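Ankyrin repeat family protein (Enterococcus faecalis, PDB 3HRA) is of unknown function but, as an ankyrin repeat protein, probably serves as a scaffold that binds other proteins. Local coordinates at residues 33-38 against 65-70. Residues are numbered along the deposited sequence; the frame is centred on the assembly and turned at random.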
ATOM      1  N   ASP A  33     -18.875   3.768   7.513  1.00  8.37           N
ATOM      2  CA  ASP A  33     -17.886   4.645   6.897  1.00  9.27           C
ATOM      3  C   ASP A  33     -18.065   6.131   7.239  1.00 11.20           C
ATOM      4  O   ASP A  33     -17.786   6.998   6.423  1.00 10.19           O
ATOM      5  CB  ASP A  33     -17.850   4.439   5.388  1.00  6.25           C
ATOM      6  CG  ASP A  33     -17.080   3.180   4.989  1.00  9.55           C
ATOM      7  OD1 ASP A  33     -16.146   2.777   5.703  1.00 11.51           O
ATOM      8  OD2 ASP A  33     -17.418   2.597   3.956  1.00 12.99           O
ATOM      9  N   GLU A  34     -18.502   6.422   8.454  1.00  6.76           N
ATOM     10  CA  GLU A  34     -18.478   7.795   8.951  1.00  8.40           C
ATOM     11  C   GLU A  34     -17.040   8.310   8.929  1.00  9.40           C
ATOM     12  O   GLU A  34     -16.098   7.515   9.010  1.00  8.86           O
ATOM     13  CB  GLU A  34     -19.033   7.847  10.375  1.00  6.64           C
ATOM     14  CG  GLU A  34     -18.271   6.980  11.360  1.00  7.20           C
ATOM     15  CD  GLU A  34     -18.940   6.942  12.735  1.00  8.76           C
ATOM     16  OE1 GLU A  34     -20.185   7.051  12.819  1.00 11.08           O
ATOM     17  OE2 GLU A  34     -18.220   6.808  13.742  1.00  9.10           O
ATOM     18  N   VAL A  35     -16.864   9.631   8.821  1.00  5.18           N
ATOM     19  CA  VAL A  35     -15.524  10.194   8.732  1.00  6.63           C
ATOM     20  C   VAL A  35     -15.201  11.261   9.793  1.00  6.93           C
ATOM     21  O   VAL A  35     -16.096  11.960  10.297  1.00 11.17           O
ATOM     22  CB  VAL A  35     -15.213  10.744   7.305  1.00  7.76           C
ATOM     23  CG1 VAL A  35     -15.114   9.604   6.285  1.00  8.44           C
ATOM     24  CG2 VAL A  35     -16.247  11.762   6.886  1.00  8.42           C
ATOM     25  N   ASP A  36     -13.916  11.353  10.132  1.00  9.17           N
ATOM     26  CA  ASP A  36     -13.419  12.375  11.043  1.00  8.81           C
ATOM     27  C   ASP A  36     -12.939  13.620  10.296  1.00  9.68           C
ATOM     28  O   ASP A  36     -13.137  13.741   9.087  1.00  8.58           O
ATOM     29  CB  ASP A  36     -12.314  11.809  11.965  1.00  7.91           C
ATOM     30  CG  ASP A  36     -11.017  11.478  11.238  1.00 10.16           C
ATOM     31  OD1 ASP A  36     -10.781  11.888  10.072  1.00  9.47           O
ATOM     32  OD2 ASP A  36     -10.179  10.805  11.869  1.00 15.06           O
ATOM     33  N   THR A  37     -12.318  14.550  11.016  1.00  6.88           N
ATOM     34  CA  THR A  37     -11.931  15.831  10.426  1.00  7.92           C
ATOM     35  C   THR A  37     -10.857  15.696   9.348  1.00  8.48           C
ATOM     36  O   THR A  37     -10.654  16.617   8.546  1.00 12.31           O
ATOM     37  CB  THR A  37     -11.431  16.813  11.502  1.00 11.38           C
ATOM     38  OG1 THR A  37     -10.413  16.169  12.273  1.00 18.06           O
ATOM     39  CG2 THR A  37     -12.570  17.221  12.433  1.00 11.36           C
ATOM     40  N   GLU A  38     -10.167  14.560   9.343  1.00 11.06           N
ATOM     41  CA  GLU A  38      -9.101  14.294   8.381  1.00 11.76           C
ATOM     42  C   GLU A  38      -9.560  13.356   7.260  1.00  9.85           C
ATOM     43  O   GLU A  38      -8.750  12.884   6.456  1.00  9.79           O
ATOM     44  CB  GLU A  38      -7.887  13.686   9.095  1.00 15.26           C
ATOM     45  CG  GLU A  38      -6.837  14.695   9.542  1.00 22.51           C
ATOM     46  CD  GLU A  38      -7.357  15.677  10.567  1.00 23.04           C
ATOM     47  OE1 GLU A  38      -7.962  15.231  11.568  1.00 34.85           O
ATOM     48  OE2 GLU A  38      -7.148  16.899  10.372  1.00 42.11           O
ATOM     49  N   ILE A  65     -12.792  -0.107   1.371  1.00  5.42           N
ATOM     50  CA  ILE A  65     -11.337  -0.105   1.465  1.00  3.59           C
ATOM     51  C   ILE A  65     -10.718   0.978   0.570  1.00  5.09           C
ATOM     52  O   ILE A  65      -9.527   1.261   0.650  1.00  5.60           O
ATOM     53  CB  ILE A  65     -10.711  -1.486   1.123  1.00  5.48           C
ATOM     54  CG1 ILE A  65     -10.986  -1.860  -0.339  1.00  6.13           C
ATOM     55  CG2 ILE A  65     -11.210  -2.579   2.097  1.00  9.17           C
ATOM     56  CD1 ILE A  65     -10.025  -2.884  -0.909  1.00  5.53           C
ATOM     57  N   ASN A  66     -11.545   1.602  -0.259  1.00  4.78           N
ATOM     58  CA  ASN A  66     -11.055   2.595  -1.218  1.00  2.11           C
ATOM     59  C   ASN A  66     -11.405   4.050  -0.860  1.00  6.66           C
ATOM     60  O   ASN A  66     -11.149   4.957  -1.638  1.00  5.62           O
ATOM     61  CB  ASN A  66     -11.580   2.267  -2.630  1.00  6.81           C
ATOM     62  CG  ASN A  66     -11.138   0.901  -3.101  1.00  7.01           C
ATOM     63  OD1 ASN A  66      -9.955   0.635  -3.183  1.00  7.14           O
ATOM     64  ND2 ASN A  66     -12.100   0.019  -3.406  1.00  6.37           N
ATOM     65  N   LEU A  67     -11.979   4.271   0.313  1.00  7.66           N
ATOM     66  CA  LEU A  67     -12.425   5.619   0.681  1.00  5.77           C
ATOM     67  C   LEU A  67     -11.217   6.414   1.165  1.00  7.96           C
ATOM     68  O   LEU A  67     -10.682   6.149   2.242  1.00  6.91           O
ATOM     69  CB  LEU A  67     -13.513   5.546   1.763  1.00  7.59           C
ATOM     70  CG  LEU A  67     -14.367   6.814   1.976  1.00  8.52           C
ATOM     71  CD1 LEU A  67     -15.608   6.535   2.814  1.00 11.63           C
ATOM     72  CD2 LEU A  67     -13.579   7.961   2.599  1.00 11.71           C
ATOM     73  N   GLN A  68     -10.799   7.396   0.367  1.00  5.79           N
ATOM     74  CA  GLN A  68      -9.570   8.144   0.639  1.00  6.93           C
ATOM     75  C   GLN A  68      -9.741   9.260   1.664  1.00 10.30           C
ATOM     76  O   GLN A  68     -10.740   9.994   1.650  1.00  8.48           O
ATOM     77  CB  GLN A  68      -9.006   8.741  -0.655  1.00  5.10           C
ATOM     78  CG  GLN A  68      -8.571   7.710  -1.652  1.00  4.21           C
ATOM     79  CD  GLN A  68      -8.296   8.301  -3.022  1.00  7.48           C
ATOM     80  OE1 GLN A  68      -7.141   8.412  -3.446  1.00 14.49           O
ATOM     81  NE2 GLN A  68      -9.349   8.684  -3.717  1.00  8.56           N
ATOM     82  N   ASN A  69      -8.746   9.402   2.540  1.00  7.33           N
ATOM     83  CA  ASN A  69      -8.746  10.524   3.469  1.00  6.66           C
ATOM     84  C   ASN A  69      -8.211  11.806   2.837  1.00  7.40           C
ATOM     85  O   ASN A  69      -7.980  11.866   1.634  1.00  9.01           O
ATOM     86  CB  ASN A  69      -7.997  10.184   4.757  1.00  5.03           C
ATOM     87  CG  ASN A  69      -6.507   9.984   4.544  1.00  3.51           C
ATOM     88  OD1 ASN A  69      -5.944  10.386   3.531  1.00  7.60           O
ATOM     89  ND2 ASN A  69      -5.858   9.365   5.517  1.00  6.23           N
ATOM     90  N   SER A  70      -8.001  12.827   3.659  1.00  8.37           N
ATOM     91  CA  SER A  70      -7.612  14.147   3.164  0.50  2.87           C
ATOM     92  C   SER A  70      -6.230  14.221   2.529  1.00 11.24           C
ATOM     93  O   SER A  70      -5.915  15.205   1.861  1.00 12.17           O
ATOM     94  CB  SER A  70      -7.738  15.189   4.269  0.50  3.11           C
ATOM     95  OG  SER A  70      -9.105  15.387   4.579  0.50  5.88           O
TER
HETATM   96  O   HOH W   1      -8.827  17.279   6.406  1.00 44.12           O
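Leu67 reaches across to Asp33 and Val35 with its two methyl groups, and these make up the apolar part of the contact. CG stands anti to the backbone N (chi1 -163°), which places CD1 4.0 Å from Asp33 CB, while CD2 meets Val35 CG1 more loosely at 4.3 Å. The methylene of Asp33 makes the nearest approach to Leu67, while Asp33 OD2 accepts from the backbone N of Asp64.

Hydrogen bonding joins the other end. Glu38 O accepts from Ser70 N at 2.9 Å, a fairly straight bond (161° at the hydrogen), although the donor is tilted 32° from the carbonyl plane. Ser70 OG also approaches Glu38 O, weakly, at 3.1 Å, and Asn69 CB packs against the same oxygen. A water adds a second link, donating to Thr37 O and lying 2.6 Å from Ser70 OG.

Two side-chain bonds within 33-38 probably help to hold the turn that presents Glu38 O. Asp36 OD1 receives Glu38 N at 2.8 Å from above the carboxylate plane, closing an Asx turn, and also takes Asn40 N; Thr37 OG1 donates to Glu38 OE1.

Both segments run in nearly the same direction, each in the loop between one helical pair and the next. Such side-by-side, backbone-bonded loops at equivalent places in successive repeats are characteristic of the ankyrin repeat fold, whose beta-hairpin-like fingers project from the helical stack.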